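Local coordinates for serine-tRNA ligase (Naegleria fowleri, PDB 6BLJ), which probably attaches serine to tRNA(Ser) in the cytosol, activating the amino acid with ATP as class II synthetases do, and is seen here with bound AMP, at residues A[169-177]-A[365-375]; A[12-23]-A[40-50]. One frame throughout, in Å; residues are numbered along the deposited sequence.

Interaction 1: A[169-177]-A[365-375]; sequences IVRMVGNPR and QSLGIPYRVVN
V173 and Y371 form the tightest part of this contact: V173 CB sits 3.4 Å from Y371 CZ, over one face of the phenol ring. The two side chains run alongside each other in the same direction. Y371 CG lies between its backbone N and carbonyl carbon (chi1 65°), which turns the ring under the valine. The hydroxyl has two partners: Q365 NE2 donates to Y371 OH at 2.9 Å, with the hydroxyl in the amide plane, and E361 OE1 is hydrogen-bonded to it as well. The backbones of this pair are joined twice, V173 N to Y371 O being almost straight (177°), and Y371 N to V173 O.

Strands 169-173 and 371-375 run antiparallel, their axes 166° apart, on the mixed sheet of the class II synthetase core, where 371-375 is flanked on its other side by strand 387-394. A classic beta bulge interrupts the ladder: V170 and R171 both face V373, with V170 N giving its hydrogen to V373 O (2.7 Å) and V373 N giving its own to R171 O.

The face that carries I169, M172, R372 and V374 is looser. I169 CD1 lies over the R372 guanidinium, 3.8 Å from CZ, while E392 takes the charge in a salt bridge; M172 CG merely lies beside R372 CB, and both I169 and M172 are exposed. Past the strand ends, P176 CA meets P370 CG at 3.6 Å. At the strand end itself a water donates to V173 O and to I369 O (2.7 Å), bridging the two segments.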
loop_
_atom_site.group_PDB
_atom_site.type_symbol
_atom_site.label_atom_id
_atom_site.label_comp_id
_atom_site.label_asym_id
_atom_site.label_seq_id
_atom_site.Cartn_x
_atom_site.Cartn_y
_atom_site.Cartn_z
ATOM N N ILE A 169 -22.493 23.168 -16.318
ATOM C CA ILE A 169 -22.745 22.615 -17.647
ATOM C C ILE A 169 -22.453 23.713 -18.664
ATOM O O ILE A 169 -23.238 24.650 -18.816
ATOM C CB ILE A 169 -24.185 22.104 -17.789
ATOM C CG1 ILE A 169 -24.541 21.143 -16.653
ATOM C CG2 ILE A 169 -24.394 21.460 -19.150
ATOM C CD1 ILE A 169 -23.628 19.967 -16.565
ATOM N N VAL A 170 -21.323 23.599 -19.368
ATOM C CA VAL A 170 -20.882 24.674 -20.250
ATOM C C VAL A 170 -21.630 24.634 -21.580
ATOM O O VAL A 170 -22.035 25.675 -22.108
ATOM C CB VAL A 170 -19.357 24.610 -20.454
ATOM C CG1 VAL A 170 -18.902 25.792 -21.306
ATOM C CG2 VAL A 170 -18.639 24.602 -19.117
ATOM N N ARG A 171 -21.796 23.450 -22.164
ATOM C CA ARG A 171 -22.542 23.330 -23.414
ATOM C C ARG A 171 -22.856 21.866 -23.659
ATOM O O ARG A 171 -22.232 20.971 -23.086
ATOM C CB ARG A 171 -21.781 23.917 -24.612
ATOM C CG ARG A 171 -20.409 23.318 -24.822
ATOM C CD ARG A 171 -19.661 24.037 -25.933
ATOM N NE ARG A 171 -18.234 23.762 -25.831
ATOM C CZ ARG A 171 -17.373 24.553 -25.204
ATOM N NH1 ARG A 171 -17.791 25.680 -24.641
ATOM N NH2 ARG A 171 -16.097 24.215 -25.131
ATOM N N MET A 172 -23.841 21.638 -24.512
ATOM C CA MET A 172 -24.244 20.298 -24.901
ATOM C C MET A 172 -24.220 20.215 -26.415
ATOM O O MET A 172 -24.669 21.142 -27.098
ATOM C CB MET A 172 -25.614 19.966 -24.334
ATOM C CG MET A 172 -25.592 20.020 -22.815
ATOM S SD MET A 172 -27.146 19.583 -22.067
ATOM C CE MET A 172 -27.322 17.924 -22.700
ATOM N N VAL A 173 -23.640 19.136 -26.929
ATOM C CA VAL A 173 -23.414 18.965 -28.357
ATOM C C VAL A 173 -23.841 17.562 -28.762
ATOM O O VAL A 173 -23.327 16.574 -28.229
ATOM C CB VAL A 173 -21.934 19.191 -28.726
ATOM C CG1 VAL A 173 -21.718 18.966 -30.224
ATOM C CG2 VAL A 173 -21.479 20.600 -28.309
ATOM N N GLY A 174 -24.728 17.473 -29.741
ATOM C CA GLY A 174 -25.084 16.199 -30.328
ATOM C C GLY A 174 -26.558 15.892 -30.171
ATOM O O GLY A 174 -27.340 16.684 -29.653
ATOM N N ASN A 175 -26.927 14.707 -30.645
ATOM C CA ASN A 175 -28.321 14.266 -30.675
ATOM C C ASN A 175 -28.425 12.946 -29.926
ATOM O O ASN A 175 -28.315 11.874 -30.530
ATOM C CB ASN A 175 -28.803 14.132 -32.111
ATOM C CG ASN A 175 -28.581 15.416 -32.905
ATOM O OD1 ASN A 175 -27.761 15.462 -33.815
ATOM N ND2 ASN A 175 -29.289 16.462 -32.537
ATOM N N PRO A 176 -28.622 12.986 -28.606
ATOM C CA PRO A 176 -28.658 11.739 -27.824
ATOM C C PRO A 176 -29.921 10.949 -28.122
ATOM O O PRO A 176 -31.030 11.451 -27.962
ATOM C CB PRO A 176 -28.624 12.225 -26.368
ATOM C CG PRO A 176 -29.060 13.663 -26.412
ATOM C CD PRO A 176 -28.687 14.193 -27.762
ATOM N N ARG A 177 -29.744 9.703 -28.543
ATOM C CA ARG A 177 -30.888 8.852 -28.812
ATOM C C ARG A 177 -31.636 8.575 -27.504
ATOM O O ARG A 177 -31.020 8.485 -26.442
ATOM C CB ARG A 177 -30.440 7.537 -29.461
ATOM C CG ARG A 177 -29.724 6.538 -28.482
ATOM C CD ARG A 177 -29.148 5.355 -29.264
ATOM N NE ARG A 177 -30.193 4.382 -29.598
ATOM C CZ ARG A 177 -30.010 3.304 -30.355
ATOM N NH1 ARG A 177 -28.824 3.058 -30.900
ATOM N NH2 ARG A 177 -31.023 2.486 -30.593
ATOM N N GLN A 365 -17.492 14.553 -31.894
ATOM C CA GLN A 365 -18.426 14.872 -32.969
ATOM C C GLN A 365 -18.168 13.988 -34.187
ATOM O O GLN A 365 -19.113 13.511 -34.818
ATOM C CB GLN A 365 -18.343 16.348 -33.359
ATOM C CG GLN A 365 -18.853 17.313 -32.304
ATOM C CD GLN A 365 -18.410 18.734 -32.605
ATOM O OE1 GLN A 365 -18.171 19.071 -33.755
ATOM N NE2 GLN A 365 -18.277 19.560 -31.571
ATOM N N SER A 366 -16.897 13.761 -34.540
ATOM C CA SER A 366 -16.631 12.935 -35.717
ATOM C C SER A 366 -17.112 11.504 -35.501
ATOM O O SER A 366 -17.435 10.809 -36.468
ATOM C CB SER A 366 -15.143 12.937 -36.088
ATOM O OG SER A 366 -14.380 12.094 -35.225
ATOM N N LEU A 367 -17.164 11.043 -34.249
ATOM C CA LEU A 367 -17.669 9.712 -33.931
ATOM C C LEU A 367 -19.185 9.666 -33.776
ATOM O O LEU A 367 -19.733 8.577 -33.593
ATOM C CB LEU A 367 -17.016 9.188 -32.638
ATOM C CG LEU A 367 -15.533 8.825 -32.765
ATOM C CD1 LEU A 367 -14.937 8.642 -31.398
ATOM C CD2 LEU A 367 -15.371 7.538 -33.589
ATOM N N GLY A 368 -19.871 10.803 -33.868
ATOM C CA GLY A 368 -21.298 10.831 -33.592
ATOM C C GLY A 368 -21.657 10.521 -32.150
ATOM O O GLY A 368 -22.715 9.949 -31.888
ATOM N N ILE A 369 -20.817 10.905 -31.201
ATOM C CA ILE A 369 -21.050 10.641 -29.783
ATOM C C ILE A 369 -21.600 11.914 -29.147
ATOM O O ILE A 369 -20.880 12.925 -29.103
ATOM C CB ILE A 369 -19.759 10.195 -29.080
ATOM C CG1 ILE A 369 -19.258 8.854 -29.628
ATOM C CG2 ILE A 369 -19.979 10.093 -27.582
ATOM C CD1 ILE A 369 -20.219 7.713 -29.416
ATOM N N PRO A 370 -22.831 11.915 -28.625
ATOM C CA PRO A 370 -23.331 13.116 -27.944
ATOM C C PRO A 370 -22.615 13.290 -26.619
ATOM O O PRO A 370 -22.182 12.312 -26.002
ATOM C CB PRO A 370 -24.827 12.817 -27.728
ATOM C CG PRO A 370 -25.102 11.531 -28.429
ATOM C CD PRO A 370 -23.785 10.803 -28.498
ATOM N N TYR A 371 -22.463 14.548 -26.198
ATOM C CA TYR A 371 -21.729 14.834 -24.970
ATOM C C TYR A 371 -22.147 16.195 -24.420
ATOM O O TYR A 371 -22.868 16.966 -25.061
ATOM C CB TYR A 371 -20.207 14.795 -25.188
ATOM C CG TYR A 371 -19.719 15.858 -26.116
ATOM C CD1 TYR A 371 -19.546 15.598 -27.474
ATOM C CD2 TYR A 371 -19.493 17.150 -25.663
ATOM C CE1 TYR A 371 -19.138 16.591 -28.341
ATOM C CE2 TYR A 371 -19.084 18.146 -26.527
ATOM C CZ TYR A 371 -18.889 17.858 -27.859
ATOM O OH TYR A 371 -18.487 18.865 -28.717
ATOM N N ARG A 372 -21.634 16.497 -23.226
ATOM C CA ARG A 372 -21.704 17.840 -22.677
ATOM C C ARG A 372 -20.340 18.174 -22.092
ATOM O O ARG A 372 -19.602 17.281 -21.650
ATOM C CB ARG A 372 -22.824 17.963 -21.612
ATOM C CG ARG A 372 -22.590 17.092 -20.352
ATOM C CD ARG A 372 -23.815 17.055 -19.423
ATOM N NE ARG A 372 -23.514 16.420 -18.133
ATOM C CZ ARG A 372 -24.408 16.244 -17.157
ATOM N NH1 ARG A 372 -25.650 16.657 -17.332
ATOM N NH2 ARG A 372 -24.066 15.666 -16.005
ATOM N N VAL A 373 -20.008 19.463 -22.104
ATOM C CA VAL A 373 -18.770 19.980 -21.521
ATOM C C VAL A 373 -19.092 20.494 -20.130
ATOM O O VAL A 373 -20.044 21.264 -19.956
ATOM C CB VAL A 373 -18.177 21.107 -22.383
ATOM C CG1 VAL A 373 -16.885 21.631 -21.764
ATOM C CG2 VAL A 373 -17.968 20.637 -23.805
ATOM N N VAL A 374 -18.289 20.107 -19.143
ATOM C CA VAL A 374 -18.590 20.446 -17.759
ATOM C C VAL A 374 -17.382 21.099 -17.107
ATOM O O VAL A 374 -16.228 20.695 -17.304
ATOM C CB VAL A 374 -19.070 19.233 -16.937
ATOM C CG1 VAL A 374 -20.349 18.659 -17.556
ATOM C CG2 VAL A 374 -17.999 18.186 -16.852
ATOM N N ASN A 375 -17.670 22.155 -16.340
ATOM C CA ASN A 375 -16.685 22.975 -15.641
ATOM C C ASN A 375 -16.585 22.451 -14.207
ATOM O O ASN A 375 -17.524 22.608 -13.420
ATOM C CB ASN A 375 -17.127 24.441 -15.690
ATOM C CG ASN A 375 -16.119 25.394 -15.072
ATOM O OD1 ASN A 375 -15.052 24.988 -14.611
ATOM N ND2 ASN A 375 -16.447 26.681 -15.086
HETATM O O HOH W 1 -21.388 15.311 -30.270
HETATM O O HOH W 2 -26.063 10.746 -31.914
#

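Interaction 2: A[12-23]-A[40-50]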
loop_
_atom_site.group_PDB
_atom_site.type_symbol
_atom_site.label_atom_id
_atom_site.label_comp_id
_atom_site.label_asym_id
_atom_site.label_seq_id
_atom_site.Cartn_x
_atom_site.Cartn_y
_atom_site.Cartn_z
ATOM N N ILE A 12 6.976 32.336 -4.221
ATOM C CA ILE A 12 7.173 32.937 -2.907
ATOM C C ILE A 12 6.904 34.433 -2.947
ATOM O O ILE A 12 6.383 34.998 -1.981
ATOM C CB ILE A 12 8.588 32.615 -2.378
ATOM C CG1 ILE A 12 8.773 33.156 -0.951
ATOM C CG2 ILE A 12 9.659 33.109 -3.334
ATOM C CD1 ILE A 12 7.755 32.631 0.038
ATOM N N ASN A 13 7.195 35.086 -4.077
ATOM C CA ASN A 13 6.981 36.526 -4.183
ATOM C C ASN A 13 5.514 36.903 -4.032
ATOM O O ASN A 13 5.202 37.976 -3.494
ATOM C CB ASN A 13 7.543 37.046 -5.509
ATOM C CG ASN A 13 9.047 37.280 -5.448
ATOM O OD1 ASN A 13 9.585 37.620 -4.395
ATOM N ND2 ASN A 13 9.727 37.106 -6.575
ATOM N N LEU A 14 4.597 36.045 -4.496
ATOM C CA LEU A 14 3.176 36.356 -4.368
ATOM C C LEU A 14 2.762 36.498 -2.907
ATOM O O LEU A 14 1.803 37.217 -2.595
ATOM C CB LEU A 14 2.348 35.257 -5.045
ATOM C CG LEU A 14 0.857 35.547 -5.232
ATOM C CD1 LEU A 14 0.638 36.790 -6.100
ATOM C CD2 LEU A 14 0.147 34.332 -5.836
ATOM N N PHE A 15 3.483 35.843 -1.992
ATOM C CA PHE A 15 3.188 35.936 -0.566
ATOM C C PHE A 15 3.664 37.240 0.068
ATOM O O PHE A 15 3.261 37.534 1.200
ATOM C CB PHE A 15 3.849 34.780 0.193
ATOM C CG PHE A 15 3.309 33.416 -0.146
ATOM C CD1 PHE A 15 3.675 32.783 -1.324
ATOM C CD2 PHE A 15 2.482 32.743 0.745
ATOM C CE1 PHE A 15 3.202 31.515 -1.629
ATOM C CE2 PHE A 15 2.007 31.469 0.447
ATOM C CZ PHE A 15 2.365 30.862 -0.746
ATOM N N ARG A 16 4.510 38.013 -0.611
ATOM C CA ARG A 16 5.245 39.124 0.006
ATOM C C ARG A 16 4.575 40.453 -0.310
ATOM O O ARG A 16 4.722 41.005 -1.405
ATOM C CB ARG A 16 6.703 39.143 -0.430
ATOM C CG ARG A 16 7.526 37.985 0.108
ATOM C CD ARG A 16 8.868 37.911 -0.589
ATOM N NE ARG A 16 9.704 36.858 -0.027
ATOM C CZ ARG A 16 10.722 36.297 -0.669
ATOM N NH1 ARG A 16 11.024 36.679 -1.908
ATOM N NH2 ARG A 16 11.429 35.348 -0.081
ATOM N N GLU A 17 3.816 40.950 0.658
ATOM C CA GLU A 17 3.091 42.191 0.453
ATOM C C GLU A 17 4.060 43.349 0.205
ATOM O O GLU A 17 3.732 44.285 -0.531
ATOM C CB GLU A 17 2.180 42.423 1.658
ATOM C CG GLU A 17 0.896 43.159 1.349
ATOM C CD GLU A 17 0.010 43.286 2.582
ATOM O OE1 GLU A 17 0.401 42.738 3.632
ATOM O OE2 GLU A 17 -1.108 43.840 2.478
ATOM N N TYR A 18 5.280 43.272 0.759
ATOM C CA TYR A 18 6.268 44.337 0.591
ATOM C C TYR A 18 6.945 44.320 -0.773
ATOM O O TYR A 18 7.576 45.315 -1.149
ATOM C CB TYR A 18 7.370 44.225 1.658
ATOM C CG TYR A 18 8.422 43.142 1.394
ATOM C CD1 TYR A 18 9.501 43.369 0.535
ATOM C CD2 TYR A 18 8.347 41.903 2.022
ATOM C CE1 TYR A 18 10.448 42.392 0.294
ATOM C CE2 TYR A 18 9.303 40.922 1.792
ATOM C CZ TYR A 18 10.348 41.172 0.927
ATOM O OH TYR A 18 11.301 40.205 0.687
ATOM N N LYS A 19 6.849 43.224 -1.521
ATOM C CA LYS A 19 7.555 43.111 -2.787
ATOM C C LYS A 19 6.604 43.108 -3.972
ATOM O O LYS A 19 6.948 42.604 -5.041
ATOM C CB LYS A 19 8.414 41.846 -2.801
ATOM N N GLY A 20 5.423 43.703 -3.813
ATOM C CA GLY A 20 4.452 43.713 -4.888
ATOM C C GLY A 20 3.546 42.499 -4.940
ATOM O O GLY A 20 2.728 42.399 -5.861
ATOM N N GLY A 21 3.675 41.563 -4.001
ATOM C CA GLY A 21 2.853 40.372 -3.996
ATOM C C GLY A 21 1.433 40.642 -3.523
ATOM O O GLY A 21 1.006 41.781 -3.324
ATOM N N ASN A 22 0.697 39.553 -3.315
ATOM C CA ASN A 22 -0.723 39.653 -2.997
ATOM C C ASN A 22 -1.182 38.374 -2.304
ATOM O O ASN A 22 -1.793 37.505 -2.945
ATOM C CB ASN A 22 -1.539 39.898 -4.270
ATOM C CG ASN A 22 -2.939 40.408 -3.981
ATOM O OD1 ASN A 22 -3.473 40.206 -2.890
ATOM N ND2 ASN A 22 -3.541 41.070 -4.963
ATOM N N PRO A 23 -0.869 38.196 -1.017
ATOM C CA PRO A 23 -1.195 36.923 -0.357
ATOM C C PRO A 23 -2.682 36.636 -0.272
ATOM O O PRO A 23 -3.063 35.463 -0.172
ATOM C CB PRO A 23 -0.566 37.075 1.039
ATOM C CG PRO A 23 -0.361 38.538 1.223
ATOM C CD PRO A 23 -0.114 39.105 -0.137
ATOM N N VAL A 40 -1.085 29.986 4.156
ATOM C CA VAL A 40 -0.592 31.233 3.586
ATOM C C VAL A 40 0.135 32.050 4.652
ATOM O O VAL A 40 1.279 32.480 4.456
ATOM C CB VAL A 40 -1.755 32.018 2.949
ATOM C CG1 VAL A 40 -1.279 33.364 2.382
ATOM C CG2 VAL A 40 -2.423 31.178 1.846
ATOM N N ASP A 41 -0.495 32.228 5.817
ATOM C CA ASP A 41 0.156 32.965 6.892
ATOM C C ASP A 41 1.376 32.228 7.420
ATOM O O ASP A 41 2.359 32.870 7.808
ATOM C CB ASP A 41 -0.824 33.221 8.033
ATOM C CG ASP A 41 -1.847 34.276 7.695
ATOM O OD1 ASP A 41 -1.610 35.058 6.749
ATOM O OD2 ASP A 41 -2.884 34.337 8.389
ATOM N N LYS A 42 1.341 30.891 7.437
ATOM C CA LYS A 42 2.511 30.129 7.869
ATOM C C LYS A 42 3.695 30.363 6.942
ATOM O O LYS A 42 4.834 30.502 7.408
ATOM C CB LYS A 42 2.184 28.634 7.951
ATOM N N VAL A 43 3.451 30.405 5.627
ATOM C CA VAL A 43 4.533 30.690 4.685
ATOM C C VAL A 43 5.073 32.098 4.912
ATOM O O VAL A 43 6.293 32.318 4.918
ATOM C CB VAL A 43 4.065 30.491 3.231
ATOM C CG1 VAL A 43 5.121 31.026 2.265
ATOM C CG2 VAL A 43 3.810 29.004 2.935
ATOM N N ILE A 44 4.180 33.069 5.108
ATOM C CA ILE A 44 4.618 34.443 5.340
ATOM C C ILE A 44 5.495 34.520 6.586
ATOM O O ILE A 44 6.577 35.121 6.566
ATOM C CB ILE A 44 3.410 35.385 5.443
ATOM C CG1 ILE A 44 2.675 35.463 4.100
ATOM C CG2 ILE A 44 3.855 36.793 5.873
ATOM C CD1 ILE A 44 1.348 36.180 4.184
ATOM N N GLU A 45 5.048 33.889 7.681
ATOM C CA GLU A 45 5.805 33.915 8.931
ATOM C C GLU A 45 7.177 33.275 8.762
ATOM O O GLU A 45 8.193 33.842 9.183
ATOM C CB GLU A 45 5.016 33.212 10.039
ATOM N N LEU A 46 7.229 32.096 8.133
ATOM C CA LEU A 46 8.501 31.417 7.925
ATOM C C LEU A 46 9.407 32.200 6.984
ATOM O O LEU A 46 10.633 32.154 7.127
ATOM C CB LEU A 46 8.269 30.003 7.384
ATOM C CG LEU A 46 7.588 29.009 8.329
ATOM C CD1 LEU A 46 7.165 27.743 7.573
ATOM C CD2 LEU A 46 8.505 28.660 9.485
ATOM N N ASP A 47 8.833 32.888 5.994
ATOM C CA ASP A 47 9.653 33.706 5.104
ATOM C C ASP A 47 10.280 34.867 5.865
ATOM O O ASP A 47 11.453 35.199 5.651
ATOM C CB ASP A 47 8.810 34.213 3.931
ATOM C CG ASP A 47 9.618 35.004 2.918
ATOM O OD1 ASP A 47 10.580 34.452 2.331
ATOM O OD2 ASP A 47 9.256 36.175 2.679
ATOM N N GLU A 48 9.516 35.489 6.767
ATOM C CA GLU A 48 10.054 36.592 7.556
ATOM C C GLU A 48 11.157 36.115 8.494
ATOM O O GLU A 48 12.193 36.776 8.618
ATOM C CB GLU A 48 8.931 37.276 8.332
ATOM C CG GLU A 48 8.069 38.156 7.450
ATOM C CD GLU A 48 6.833 38.649 8.153
ATOM O OE1 GLU A 48 6.596 38.214 9.298
ATOM O OE2 GLU A 48 6.106 39.481 7.562
ATOM N N VAL A 49 10.954 34.973 9.160
ATOM C CA VAL A 49 11.997 34.437 10.032
ATOM C C VAL A 49 13.248 34.113 9.226
ATOM O O VAL A 49 14.377 34.378 9.665
ATOM C CB VAL A 49 11.478 33.209 10.800
ATOM C CG1 VAL A 49 12.606 32.546 11.569
ATOM C CG2 VAL A 49 10.364 33.624 11.753
ATOM N N TRP A 50 13.068 33.552 8.029
ATOM C CA TRP A 50 14.200 33.280 7.148
ATOM C C TRP A 50 14.964 34.562 6.822
ATOM O O TRP A 50 16.195 34.618 6.948
ATOM C CB TRP A 50 13.695 32.589 5.879
ATOM C CG TRP A 50 14.696 32.478 4.755
ATOM C CD1 TRP A 50 15.703 31.566 4.642
ATOM C CD2 TRP A 50 14.742 33.276 3.565
ATOM N NE1 TRP A 50 16.389 31.763 3.464
ATOM C CE2 TRP A 50 15.815 32.805 2.784
ATOM C CE3 TRP A 50 13.982 34.353 3.088
ATOM C CZ2 TRP A 50 16.150 33.368 1.555
ATOM C CZ3 TRP A 50 14.314 34.910 1.867
ATOM C CH2 TRP A 50 15.391 34.418 1.116
#
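The N-terminal tRNA-binding arm of seryl-tRNA synthetases is built on a long helical hairpin, and here the loop 12-23 packs against the base of its first helix, 38-76. R16 and D47 supply the polar half of the contact. R16 NE donates to D47 OD2 at 2.8 Å and R16 NH2 to D47 OD1 at 2.7 Å, each with an angle of 171° at the hydrogen, so the guanidinium grips the carboxylate side-on. Both oxygens are met on their syn sides, although the two planes are inclined by 30°. The arginine chain is extended from CG to NE, which carries its charged end across to the helix, and I12 CG1 lies above one guanidinium face, toward its rim. R143, on helix 114-147, makes a second salt bridge to D47 OD1; this shared carboxylate probably offsets the closeness of the two arginines.

One helical turn before D47, the contact becomes apolar. V43 CG1 stands over the face of the F15 ring, 3.7 Å from its centroid, a CH-pi contact. With V43 CG1 opposite the backbone N (chi1 170°), the same methyl also reaches I12 CD1 at 3.8 Å. I44 CG1 approaches the ring edge and lies 3.6 Å from F15 O. Farther along, P23 CB rests 3.8 Å from I44 CD1 and 4.0 Å from V40 CG1. L147 on helix 114-147 and I150 in the loop after it also touch F15, so the ring packs against residues of both long helices, an arrangement that belongs to the root of the antiparallel coiled-coil arm of this synthetase family.

From the N terminus, interaction 2 comes first: segment 12-23 meets 40-50 after only 16 intervening residues, mostly helix 23-32, and so closes a short local loop at the base of the helical arm. The chain then runs out along helix 38-76 and returns along helix 114-147 before entering the catalytic part. Interaction 1 closes a much longer loop, with 187 residues between 169-177 and 365-375, and joins the strand that follows the arm to the class II core sheet. The two loops neither nest nor cross but follow in series. The centres of interactions 1 and 2 lie about 44 Å apart, and the nearest atoms of interactions 1 and 2 about 20 Å apart, without touching.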